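Isochorismatase hydrolase (Alkaliphilus metalliredigens, PDB 3HB7) is probably a hydrolase of the isochorismatase family, within the wider group of cysteine hydrolases, though its substrate is not established. Local coordinates at residues 84-87 with 88-91; 109-112 with 113-117. All coordinates share one frame; numbering follows the deposited sequence.

Contact 1. Residues 84-87 with 88-91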
ATOM      1  N   ASP E  84     -45.127  -0.614   7.526  1.00 28.96           N
ATOM      2  CA  ASP E  84     -45.866   0.119   8.545  1.00 28.79           C
ATOM      3  C   ASP E  84     -45.034   0.922   9.493  1.00 28.37           C
ATOM      4  O   ASP E  84     -43.897   0.631   9.725  1.00 28.01           O
ATOM      5  CB  ASP E  84     -46.781  -0.805   9.328  1.00 28.84           C
ATOM      6  CG  ASP E  84     -48.106  -0.174   9.632  1.00 29.91           C
ATOM      7  OD1 ASP E  84     -48.478   0.777   8.944  1.00 31.08           O
ATOM      8  OD2 ASP E  84     -48.783  -0.622  10.557  1.00 31.57           O
ATOM      9  N   PHE E  85     -45.639   1.951  10.040  1.00 28.17           N
ATOM     10  CA  PHE E  85     -44.979   2.782  11.005  1.00 28.08           C
ATOM     11  C   PHE E  85     -44.712   2.005  12.282  1.00 28.12           C
ATOM     12  O   PHE E  85     -45.440   1.116  12.639  1.00 28.19           O
ATOM     13  CB  PHE E  85     -45.784   4.045  11.251  1.00 27.69           C
ATOM     14  CG  PHE E  85     -46.125   4.772  10.004  1.00 27.24           C
ATOM     15  CD1 PHE E  85     -45.242   5.617   9.430  1.00 25.91           C
ATOM     16  CD2 PHE E  85     -47.314   4.568   9.384  1.00 26.80           C
ATOM     17  CE1 PHE E  85     -45.544   6.240   8.280  1.00 26.41           C
ATOM     18  CE2 PHE E  85     -47.605   5.193   8.242  1.00 25.65           C
ATOM     19  CZ  PHE E  85     -46.723   6.027   7.695  1.00 26.37           C
ATOM     20  N   ILE E  86     -43.624   2.324  12.938  1.00 28.02           N
ATOM     21  CA  ILE E  86     -43.358   1.751  14.211  1.00 28.34           C
ATOM     22  C   ILE E  86     -44.337   2.372  15.170  1.00 28.54           C
ATOM     23  O   ILE E  86     -44.706   3.512  15.025  1.00 28.93           O
ATOM     24  CB  ILE E  86     -41.947   2.027  14.637  1.00 28.10           C
ATOM     25  CG1 ILE E  86     -41.677   3.507  14.565  1.00 27.88           C
ATOM     26  CG2 ILE E  86     -41.013   1.301  13.758  1.00 27.64           C
ATOM     27  CD1 ILE E  86     -40.489   3.907  15.272  1.00 27.44           C
ATOM     28  N   PRO E  87     -44.723   1.618  16.172  1.00 28.59           N
ATOM     29  CA  PRO E  87     -45.763   2.015  17.099  1.00 28.46           C
ATOM     30  C   PRO E  87     -45.399   3.270  17.803  1.00 28.51           C
ATOM     31  O   PRO E  87     -46.245   4.087  18.023  1.00 28.38           O
ATOM     32  CB  PRO E  87     -45.761   0.880  18.086  1.00 28.32           C
ATOM     33  CG  PRO E  87     -45.386  -0.267  17.297  1.00 28.20           C
ATOM     34  CD  PRO E  87     -44.414   0.193  16.290  1.00 28.63           C
ATOM     35  N   GLU E  88     -44.135   3.440  18.102  1.00 28.95           N
ATOM     36  CA  GLU E  88     -43.681   4.580  18.853  1.00 29.48           C
ATOM     37  C   GLU E  88     -44.025   5.838  18.124  1.00 29.95           C
ATOM     38  O   GLU E  88     -44.239   6.863  18.727  1.00 29.99           O
ATOM     39  CB  GLU E  88     -42.187   4.531  19.055  1.00 29.58           C
ATOM     40  CG  GLU E  88     -41.719   3.471  19.991  1.00 30.19           C
ATOM     41  CD  GLU E  88     -41.591   2.136  19.349  1.00 30.58           C
ATOM     42  OE1 GLU E  88     -42.043   1.956  18.232  1.00 29.37           O
ATOM     43  OE2 GLU E  88     -41.037   1.245  19.974  1.00 32.41           O
ATOM     44  N   LEU E  89     -44.038   5.773  16.809  1.00 30.16           N
ATOM     45  CA  LEU E  89     -44.323   6.942  16.020  1.00 30.40           C
ATOM     46  C   LEU E  89     -45.547   6.819  15.133  1.00 30.64           C
ATOM     47  O   LEU E  89     -45.655   7.503  14.159  1.00 30.35           O
ATOM     48  CB  LEU E  89     -43.097   7.361  15.236  1.00 30.45           C
ATOM     49  CG  LEU E  89     -41.903   7.738  16.093  1.00 30.55           C
ATOM     50  CD1 LEU E  89     -40.742   7.990  15.215  1.00 30.35           C
ATOM     51  CD2 LEU E  89     -42.207   8.957  16.889  1.00 30.09           C
ATOM     52  N   TYR E  90     -46.483   5.969  15.501  1.00 30.69           N
ATOM     53  CA  TYR E  90     -47.669   5.760  14.708  1.00 31.08           C
ATOM     54  C   TYR E  90     -48.548   6.981  14.573  1.00 31.50           C
ATOM     55  O   TYR E  90     -48.657   7.781  15.465  1.00 31.65           O
ATOM     56  CB  TYR E  90     -48.480   4.639  15.294  1.00 30.66           C
ATOM     57  CG  TYR E  90     -49.091   3.767  14.280  1.00 31.13           C
ATOM     58  CD1 TYR E  90     -50.421   3.864  13.971  1.00 29.83           C
ATOM     59  CD2 TYR E  90     -48.342   2.845  13.622  1.00 30.83           C
ATOM     60  CE1 TYR E  90     -50.962   3.070  13.048  1.00 29.91           C
ATOM     61  CE2 TYR E  90     -48.879   2.050  12.707  1.00 30.41           C
ATOM     62  CZ  TYR E  90     -50.182   2.157  12.417  1.00 30.41           C
ATOM     63  OH  TYR E  90     -50.689   1.319  11.489  1.00 30.57           O
ATOM     64  N   PRO E  91     -49.158   7.108  13.416  1.00 31.87           N
ATOM     65  CA  PRO E  91     -49.975   8.255  13.095  1.00 32.14           C
ATOM     66  C   PRO E  91     -51.249   8.253  13.878  1.00 32.34           C
ATOM     67  O   PRO E  91     -51.765   7.224  14.226  1.00 32.42           O
ATOM     68  CB  PRO E  91     -50.305   8.032  11.629  1.00 32.08           C
ATOM     69  CG  PRO E  91     -49.383   7.074  11.178  1.00 32.37           C
ATOM     70  CD  PRO E  91     -49.109   6.188  12.289  1.00 32.06           C
TER

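Contact 2. Residues 109-112 with 113-117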
ATOM      1  N   THR E 109     -46.495  11.423  -5.858  1.00 19.15           N
ATOM      2  CA  THR E 109     -47.430  11.436  -4.774  1.00 18.92           C
ATOM      3  C   THR E 109     -48.251  12.688  -4.801  1.00 19.33           C
ATOM      4  O   THR E 109     -48.038  13.561  -5.587  1.00 18.64           O
ATOM      5  CB  THR E 109     -46.764  11.420  -3.439  1.00 19.31           C
ATOM      6  OG1 THR E 109     -46.131  12.666  -3.225  1.00 17.45           O
ATOM      7  CG2 THR E 109     -45.782  10.306  -3.340  1.00 18.71           C
ATOM      8  N   ASP E 110     -49.185  12.760  -3.883  1.00 19.72           N
ATOM      9  CA  ASP E 110     -50.027  13.909  -3.724  1.00 20.34           C
ATOM     10  C   ASP E 110     -49.584  14.830  -2.588  1.00 20.35           C
ATOM     11  O   ASP E 110     -50.325  15.643  -2.142  1.00 20.31           O
ATOM     12  CB  ASP E 110     -51.459  13.487  -3.568  1.00 20.69           C
ATOM     13  CG  ASP E 110     -51.739  12.905  -2.237  1.00 22.20           C
ATOM     14  OD1 ASP E 110     -52.725  13.250  -1.664  1.00 23.79           O
ATOM     15  OD2 ASP E 110     -50.970  12.111  -1.747  1.00 26.08           O
ATOM     16  N   LEU E 111     -48.347  14.705  -2.154  1.00 19.76           N
ATOM     17  CA  LEU E 111     -47.855  15.491  -1.053  1.00 19.58           C
ATOM     18  C   LEU E 111     -47.902  16.983  -1.327  1.00 19.68           C
ATOM     19  O   LEU E 111     -48.290  17.715  -0.485  1.00 19.51           O
ATOM     20  CB  LEU E 111     -46.446  15.067  -0.687  1.00 18.77           C
ATOM     21  CG  LEU E 111     -45.649  15.886   0.314  1.00 19.87           C
ATOM     22  CD1 LEU E 111     -46.311  15.889   1.613  1.00 18.82           C
ATOM     23  CD2 LEU E 111     -44.243  15.409   0.497  1.00 19.76           C
ATOM     24  N   ASP E 112     -47.521  17.418  -2.507  1.00 19.68           N
ATOM     25  CA  ASP E 112     -47.601  18.810  -2.863  1.00 20.54           C
ATOM     26  C   ASP E 112     -49.039  19.293  -2.856  1.00 20.80           C
ATOM     27  O   ASP E 112     -49.310  20.371  -2.398  1.00 21.38           O
ATOM     28  CB  ASP E 112     -46.975  19.052  -4.221  1.00 19.89           C
ATOM     29  CG  ASP E 112     -46.870  20.497  -4.571  1.00 22.88           C
ATOM     30  OD1 ASP E 112     -46.427  21.285  -3.759  1.00 24.14           O
ATOM     31  OD2 ASP E 112     -47.213  20.864  -5.684  1.00 25.32           O
ATOM     32  N   LEU E 113     -49.955  18.490  -3.360  1.00 20.20           N
ATOM     33  CA  LEU E 113     -51.334  18.887  -3.382  1.00 20.56           C
ATOM     34  C   LEU E 113     -51.865  19.086  -1.982  1.00 21.17           C
ATOM     35  O   LEU E 113     -52.507  20.038  -1.728  1.00 21.81           O
ATOM     36  CB  LEU E 113     -52.208  17.893  -4.136  1.00 19.51           C
ATOM     37  CG  LEU E 113     -53.688  18.251  -4.155  1.00 18.74           C
ATOM     38  CD1 LEU E 113     -53.968  19.474  -4.931  1.00 15.13           C
ATOM     39  CD2 LEU E 113     -54.489  17.140  -4.658  1.00 18.49           C
ATOM     40  N   TYR E 114     -51.549  18.199  -1.067  1.00 21.73           N
ATOM     41  CA  TYR E 114     -51.992  18.347   0.282  1.00 22.85           C
ATOM     42  C   TYR E 114     -51.441  19.609   0.901  1.00 23.54           C
ATOM     43  O   TYR E 114     -52.142  20.307   1.575  1.00 24.05           O
ATOM     44  CB  TYR E 114     -51.564  17.157   1.097  1.00 22.76           C
ATOM     45  CG  TYR E 114     -51.790  17.295   2.568  1.00 24.45           C
ATOM     46  CD1 TYR E 114     -52.934  16.816   3.154  1.00 25.22           C
ATOM     47  CD2 TYR E 114     -50.853  17.872   3.369  1.00 25.46           C
ATOM     48  CE1 TYR E 114     -53.140  16.929   4.483  1.00 26.78           C
ATOM     49  CE2 TYR E 114     -51.048  17.988   4.698  1.00 27.02           C
ATOM     50  CZ  TYR E 114     -52.197  17.517   5.262  1.00 27.36           C
ATOM     51  OH  TYR E 114     -52.401  17.630   6.606  1.00 26.82           O
ATOM     52  N   LEU E 115     -50.184  19.898   0.655  1.00 23.75           N
ATOM     53  CA  LEU E 115     -49.573  21.073   1.173  1.00 23.96           C
ATOM     54  C   LEU E 115     -50.243  22.288   0.603  1.00 24.14           C
ATOM     55  O   LEU E 115     -50.446  23.238   1.287  1.00 24.16           O
ATOM     56  CB  LEU E 115     -48.108  21.097   0.817  1.00 23.79           C
ATOM     57  CG  LEU E 115     -47.069  20.464   1.730  1.00 24.62           C
ATOM     58  CD1 LEU E 115     -47.624  19.536   2.692  1.00 24.64           C
ATOM     59  CD2 LEU E 115     -46.015  19.797   0.940  1.00 23.60           C
ATOM     60  N   LYS E 116     -50.563  22.261  -0.670  1.00 24.55           N
ATOM     61  CA  LYS E 116     -51.236  23.360  -1.305  1.00 24.73           C
ATOM     62  C   LYS E 116     -52.619  23.570  -0.717  1.00 24.85           C
ATOM     63  O   LYS E 116     -53.021  24.671  -0.495  1.00 24.75           O
ATOM     64  CB  LYS E 116     -51.345  23.111  -2.795  1.00 25.24           C
ATOM     65  CG  LYS E 116     -50.727  24.160  -3.673  1.00 26.46           C
ATOM     66  CD  LYS E 116     -49.976  23.525  -4.850  1.00 27.50           C
ATOM     67  CE  LYS E 116     -50.169  24.322  -6.129  1.00 28.45           C
ATOM     68  NZ  LYS E 116     -49.471  23.779  -7.310  1.00 27.93           N
ATOM     69  N   GLU E 117     -53.319  22.489  -0.453  1.00 25.02           N
ATOM     70  CA  GLU E 117     -54.658  22.533   0.065  1.00 25.24           C
ATOM     71  C   GLU E 117     -54.684  23.204   1.418  1.00 25.58           C
ATOM     72  O   GLU E 117     -55.562  23.972   1.700  1.00 25.58           O
ATOM     73  CB  GLU E 117     -55.248  21.129   0.166  1.00 24.72           C
ATOM     74  CG  GLU E 117     -55.743  20.573  -1.123  1.00 24.01           C
ATOM     75  CD  GLU E 117     -56.154  19.136  -1.051  1.00 22.72           C
ATOM     76  OE1 GLU E 117     -57.123  18.770  -1.701  1.00 20.88           O
ATOM     77  OE2 GLU E 117     -55.514  18.360  -0.356  1.00 20.44           O
TER
HETATM   78  O   HOH W   1     -48.794  16.411  -5.348  1.00 24.10           O

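Contact 1. Residues 84-87 with 88-91
The edge of the Y90 ring meets D84 OD2 and the carbonyl oxygens of F85 and I86, all in the ring plane, while P91 CD lies over one face, displaced toward the rim. The F85 ring is covered by the same proline: P91 CG stands 4.1 Å from the F85 ring centroid, 28° off the normal, a CH-pi contact in which the pyrrolidine crosses the phenyl side chain at about a right angle. At the edge of F85, near its plane, comes Y90 CE2, and F85 CB packs 3.7 Å from Y90 CD2. Beyond the Y90 ring its hydroxyl closes the contact, with Y90 OH donating to D84 OD2 over 2.9 Å. That oxygen is approached on its syn side, and the carboxylate stands nearly upright against the ring, their planes 86° apart.

What brings residues six positions apart in sequence together is a pair of overlapping beta turns, I86-L89 and P87-Y90, in the long connection between strands 53-60 and 96-100 of the isochorismatase-type alpha/beta fold. P87 and E88 have 3-10 backbone angles, and the two turns make a single turn of 3-10 character: L89 N reaches I86 O at 3.0 Å and Y90 N reaches P87 O at 3.2 Å.

On the inner side I86 and L89 point the same way, CD1 to CD1 at 4.1 Å, toward helix 35-47, where I35, L38 and F42 receive them. E88 bends at chi2 (83°), which folds its carboxylate back over the turn and lays OE1 against the P87 ring, 3.5 Å from P87 CD, and close to I86 CB. F85 and P91 face the sheet instead, both resting on I97, and R46 binds the carbonyl oxygen of Y90.

Contact 2. Residues 109-112 with 113-117
Regular i to i+4 bonding runs through the backbone, with Y114 N to D110 O at 3.0 Å, L115 N to L111 O at 3.1 Å and K116 N to D112 O at 2.9 Å. This is the start of helix 111-117, in the connection between parallel strands 96-100 and 122-126 of the six-stranded sheet (order 3-2-1-4-5-6) of a Rossmann-like alpha/beta fold. D110 holds the N-cap position without a capping bond from its side chain, which turns to Y96 OH instead. Just before it T109 forms an ST turn, its OG1 accepting from L111 N at 3.2 Å.

The buried face belongs to L111 and L115. L111 CD1 meets both methyls of L115 at 4.0 Å as the two side chains cross, and they rest on L11 and A9 of strand 8-13. Y114, with CG opposite its backbone N (chi1 171°), swings its ring away from the first turn to stack on the Y96 ring, with Y114 OH hydrogen-bonded to H54 ND1. D112 OD1 is taken by Y146 OH, while D112 OD2 lies 4.0 Å from K116 NZ, beyond a salt bridge, where opposite charges probably still favour each other. A water donates to T109 O and accepts from L113 N at 3.1 Å.

Overall arrangement
Contacts 1 and 2 are both local and partly buried, yet they show how differently neighbouring residues of one chain can be tied together. Their centres lie about 14 and 15 Å from the centre of the chain and about 22 Å from each other; their nearest atoms stay about 11 Å apart. Contact 1 is an irregular turn held by rings, prolines and a phenol-carboxylate bond besides two backbone bonds; contact 2 is the opening of a regular helix, dominated by main-chain bonds. Strands 53-60 and 96-100 serve both. Helix 35-47 flanks contact 1 alone, and strand 8-13 lies beneath contact 2. Neither meets another subunit.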